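Local coordinates for protein peptidoglycan glycosyltransferase (PDB 4MNR) that belongs to the penicillin-binding protein family of cell-wall enzymes and carries a transpeptidase domain together with a dimerisation domain, at residues F414-V427 with A443-L456. Residues are numbered along the deposited sequence; the frame is centred on the assembly and turned at random.
Sequences FVGMAPAEDPRVVV and AQNVLKTALEVQGL
Val427 and Leu447 meet where helix 443-453 packs on the hairpin of strands 414-418 and 425-427, its axis 9.0 Å from that of strand 425-427 and running nearly antiparallel to it, at 159°. In the Val427 conformer described, one of two, Leu447 CD2 sits 3.5 Å from Val427 CG2, and the two side chains run alongside each other, heading opposite ways. Leu447 CD2 also reaches Val425 CG1 at 3.8 Å. Val425 chi1 of 60° sets CG1 between N and C and leaves CG2 opposite N, against Ala450 CB. In the same conformer Val427 CG1, its other branch, meets Val446 CG1 at 4.0 Å. On the neighbouring strand, Phe414 CD2 comes within 3.4 Å of Ala443 CB, which the ring meets obliquely. Ala418 CB touches Leu451 CD1 at 4.0 Å. This is the C-terminal helix of the penicillin-binding transpeptidase fold, laid on one face of its five-stranded antiparallel sheet. Helix 115-125 lies beside it and touches Val446 and Ala450. Met417 and Val426 point to the other face, against helix 321-332. At the turn end, Arg424 and Val425 both face Ala418 in a classic beta bulge. Gln454 NE2 donates to Arg424 O at 3.3 Å, from above the carbonyl plane. The Gln454 chain runs straight from CG to the amide. A Schellman motif with Gly455 at positive phi ends the helix. Beyond it, Leu456 CD1 lies 4.2 Å from Pro419 CD, and the Leu456 side chain is at about a right angle to those of Pro419 and Arg424. The guanidinium turns off from the helix to a salt bridge with Asp422.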
# COMPACT_ATOMS: atom_id res chain seq x y z
N PHE A 414 4.94 7.52 -0.65
CA PHE A 414 6.03 7.02 -1.48
C PHE A 414 5.79 5.55 -1.77
O PHE A 414 5.39 4.81 -0.88
CB PHE A 414 7.37 7.15 -0.77
CG PHE A 414 8.54 6.71 -1.61
CD1 PHE A 414 9.05 7.55 -2.59
CD2 PHE A 414 9.14 5.48 -1.40
CE1 PHE A 414 10.16 7.16 -3.35
CE2 PHE A 414 10.25 5.09 -2.16
CZ PHE A 414 10.75 5.93 -3.13
N VAL A 415 6.02 5.14 -3.02
CA VAL A 415 6.05 3.72 -3.38
C VAL A 415 7.40 3.51 -4.05
O VAL A 415 7.74 4.21 -4.99
CB VAL A 415 4.92 3.33 -4.34
CG1 VAL A 415 5.07 1.89 -4.78
CG2 VAL A 415 3.57 3.55 -3.69
N GLY A 416 8.19 2.56 -3.55
CA GLY A 416 9.51 2.37 -4.13
C GLY A 416 10.03 0.97 -3.93
O GLY A 416 9.39 0.14 -3.31
N MSE A 417 11.23 0.74 -4.45
CA MSE A 417 11.76 -0.62 -4.53
C MSE A 417 13.27 -0.55 -4.58
O MSE A 417 13.85 0.44 -5.06
CB MSE A 417 11.25 -1.31 -5.79
CG MSE A 417 11.66 -0.58 -7.06
SE MSE A 417 10.55 -0.97 -8.61
CE MSE A 417 8.94 -0.07 -7.98
N ALA A 418 13.92 -1.60 -4.09
CA ALA A 418 15.37 -1.67 -4.07
C ALA A 418 15.84 -3.13 -4.02
O ALA A 418 15.12 -3.98 -3.50
CB ALA A 418 15.92 -0.92 -2.86
N PRO A 419 17.01 -3.44 -4.61
CA PRO A 419 17.81 -2.61 -5.52
C PRO A 419 17.04 -2.41 -6.82
O PRO A 419 16.33 -3.32 -7.26
CB PRO A 419 19.08 -3.45 -5.76
CG PRO A 419 19.12 -4.42 -4.62
CD PRO A 419 17.68 -4.73 -4.33
N ALA A 420 17.19 -1.25 -7.43
CA ALA A 420 16.41 -0.90 -8.63
C ALA A 420 16.49 -1.93 -9.77
O ALA A 420 15.48 -2.21 -10.40
CB ALA A 420 16.79 0.48 -9.12
N GLU A 421 17.66 -2.49 -10.05
CA GLU A 421 17.79 -3.36 -11.22
C GLU A 421 17.04 -4.70 -11.10
O GLU A 421 16.54 -5.22 -12.09
CB GLU A 421 19.26 -3.58 -11.59
CG GLU A 421 19.47 -4.38 -12.88
CD GLU A 421 18.77 -3.76 -14.10
OE1 GLU A 421 18.40 -4.52 -15.02
OE2 GLU A 421 18.60 -2.52 -14.15
N ASP A 422 16.97 -5.23 -9.88
CA ASP A 422 16.28 -6.50 -9.62
C ASP A 422 15.81 -6.47 -8.17
O ASP A 422 16.48 -7.01 -7.27
CB ASP A 422 17.23 -7.68 -9.86
CG ASP A 422 16.58 -9.03 -9.59
OD1 ASP A 422 17.33 -10.01 -9.41
OD2 ASP A 422 15.33 -9.12 -9.56
N PRO A 423 14.67 -5.82 -7.91
CA PRO A 423 14.32 -5.51 -6.52
C PRO A 423 14.04 -6.71 -5.62
O PRO A 423 13.51 -7.72 -6.08
CB PRO A 423 13.05 -4.66 -6.66
CG PRO A 423 13.19 -4.04 -8.03
CD PRO A 423 13.83 -5.10 -8.88
N ARG A 424 14.42 -6.57 -4.35
CA ARG A 424 14.19 -7.59 -3.34
C ARG A 424 13.15 -7.13 -2.33
O ARG A 424 12.69 -7.92 -1.49
CB ARG A 424 15.49 -7.91 -2.61
CG ARG A 424 16.58 -8.51 -3.48
CD ARG A 424 16.20 -9.90 -3.93
NE ARG A 424 17.20 -10.48 -4.82
CZ ARG A 424 17.07 -10.54 -6.14
NH1 ARG A 424 15.97 -10.07 -6.72
NH2 ARG A 424 18.03 -11.08 -6.88
N VAL A 425 12.78 -5.85 -2.41
CA VAL A 425 11.81 -5.29 -1.48
C VAL A 425 11.06 -4.14 -2.13
O VAL A 425 11.64 -3.40 -2.93
CB VAL A 425 12.50 -4.80 -0.17
CG1 VAL A 425 13.52 -3.73 -0.45
CG2 VAL A 425 11.47 -4.29 0.81
N VAL A 426 9.77 -4.03 -1.82
CA VAL A 426 8.94 -2.90 -2.23
C VAL A 426 8.33 -2.29 -0.97
O VAL A 426 7.89 -3.01 -0.08
CB VAL A 426 7.81 -3.35 -3.22
CG1 VAL A 426 6.73 -2.27 -3.39
CG2 VAL A 426 8.42 -3.71 -4.56
N VAL A 427 8.32 -0.96 -0.87
CA VAL A 427 7.66 -0.30 0.26
C VAL A 427 6.63 0.73 -0.22
O VAL A 427 6.90 1.50 -1.15
CB VAL A 427 8.69 0.42 1.17
CG1 VAL A 427 7.97 1.07 2.36
CG2 VAL A 427 9.75 -0.54 1.68
N ALA A 443 10.16 6.56 4.10
CA ALA A 443 10.34 5.33 3.34
C ALA A 443 11.82 4.97 3.29
O ALA A 443 12.16 3.78 3.26
CB ALA A 443 9.81 5.48 1.94
N GLN A 444 12.69 5.97 3.26
CA GLN A 444 14.13 5.71 3.15
C GLN A 444 14.59 4.80 4.29
O GLN A 444 15.33 3.84 4.08
CB GLN A 444 14.93 7.01 3.16
CG GLN A 444 16.37 6.87 2.65
CD GLN A 444 17.38 6.62 3.75
OE1 GLN A 444 17.03 6.47 4.92
NE2 GLN A 444 18.66 6.59 3.38
N ASN A 445 14.15 5.14 5.51
CA ASN A 445 14.52 4.40 6.71
C ASN A 445 14.00 2.97 6.67
O ASN A 445 14.69 2.03 7.08
CB ASN A 445 13.98 5.12 7.95
CG ASN A 445 14.39 6.59 8.01
OD1 ASN A 445 15.36 7.01 7.37
ND2 ASN A 445 13.67 7.39 8.80
N VAL A 446 12.78 2.79 6.19
CA VAL A 446 12.16 1.46 6.13
C VAL A 446 12.89 0.59 5.10
O VAL A 446 13.23 -0.57 5.38
CB VAL A 446 10.66 1.56 5.80
CG1 VAL A 446 10.05 0.16 5.71
CG2 VAL A 446 9.94 2.39 6.86
N LEU A 447 13.15 1.15 3.93
CA LEU A 447 13.91 0.45 2.89
C LEU A 447 15.31 0.07 3.38
O LEU A 447 15.77 -1.05 3.13
CB LEU A 447 14.03 1.31 1.64
CG LEU A 447 12.86 1.34 0.67
CD1 LEU A 447 13.06 2.48 -0.31
CD2 LEU A 447 12.75 0.01 -0.06
N LYS A 448 15.99 0.99 4.05
CA LYS A 448 17.35 0.74 4.55
C LYS A 448 17.31 -0.43 5.53
O LYS A 448 18.14 -1.33 5.46
CB LYS A 448 17.94 1.98 5.23
CG LYS A 448 19.41 1.84 5.60
CD LYS A 448 19.92 3.11 6.29
CE LYS A 448 21.33 2.92 6.83
NZ LYS A 448 22.33 2.74 5.75
N THR A 449 16.32 -0.43 6.43
CA THR A 449 16.21 -1.52 7.39
C THR A 449 15.95 -2.84 6.70
O THR A 449 16.58 -3.85 7.03
CB THR A 449 15.11 -1.25 8.44
OG1 THR A 449 15.50 -0.11 9.22
CG2 THR A 449 14.96 -2.44 9.37
N ALA A 450 15.04 -2.85 5.73
CA ALA A 450 14.79 -4.06 4.96
C ALA A 450 16.06 -4.57 4.28
O ALA A 450 16.35 -5.77 4.31
CB ALA A 450 13.68 -3.84 3.94
N LEU A 451 16.84 -3.67 3.68
CA LEU A 451 18.08 -4.09 3.00
C LEU A 451 19.12 -4.61 3.98
O LEU A 451 19.86 -5.54 3.69
CB LEU A 451 18.66 -2.95 2.16
CG LEU A 451 17.73 -2.55 1.02
CD1 LEU A 451 18.10 -1.18 0.49
CD2 LEU A 451 17.80 -3.58 -0.10
N GLU A 452 19.18 -4.00 5.17
CA GLU A 452 20.08 -4.50 6.21
C GLU A 452 19.71 -5.91 6.67
O GLU A 452 20.58 -6.78 6.82
CB GLU A 452 20.08 -3.54 7.40
CG GLU A 452 20.77 -2.21 7.13
CD GLU A 452 20.50 -1.18 8.22
OE1 GLU A 452 19.67 -1.45 9.13
OE2 GLU A 452 21.12 -0.10 8.18
N VAL A 453 18.41 -6.13 6.90
CA VAL A 453 17.90 -7.41 7.36
C VAL A 453 18.19 -8.50 6.33
O VAL A 453 18.60 -9.61 6.68
CB VAL A 453 16.38 -7.33 7.63
CG1 VAL A 453 15.77 -8.71 7.73
CG2 VAL A 453 16.13 -6.51 8.89
N GLN A 454 18.04 -8.13 5.06
CA GLN A 454 18.28 -9.05 3.95
C GLN A 454 19.77 -9.25 3.65
O GLN A 454 20.14 -10.10 2.84
CB GLN A 454 17.52 -8.59 2.70
CG GLN A 454 15.99 -8.63 2.83
CD GLN A 454 15.28 -8.07 1.61
OE1 GLN A 454 15.90 -7.42 0.77
NE2 GLN A 454 13.97 -8.32 1.51
N GLY A 455 20.63 -8.47 4.30
CA GLY A 455 22.06 -8.64 4.16
C GLY A 455 22.75 -7.81 3.08
O GLY A 455 23.97 -7.89 2.92
N LEU A 456 21.98 -7.01 2.34
CA LEU A 456 22.53 -6.24 1.22
C LEU A 456 23.27 -5.00 1.70
O LEU A 456 24.10 -4.45 0.98
CB LEU A 456 21.44 -5.86 0.23
CG LEU A 456 20.82 -7.07 -0.46
CD1 LEU A 456 19.49 -6.70 -1.12
CD2 LEU A 456 21.79 -7.62 -1.48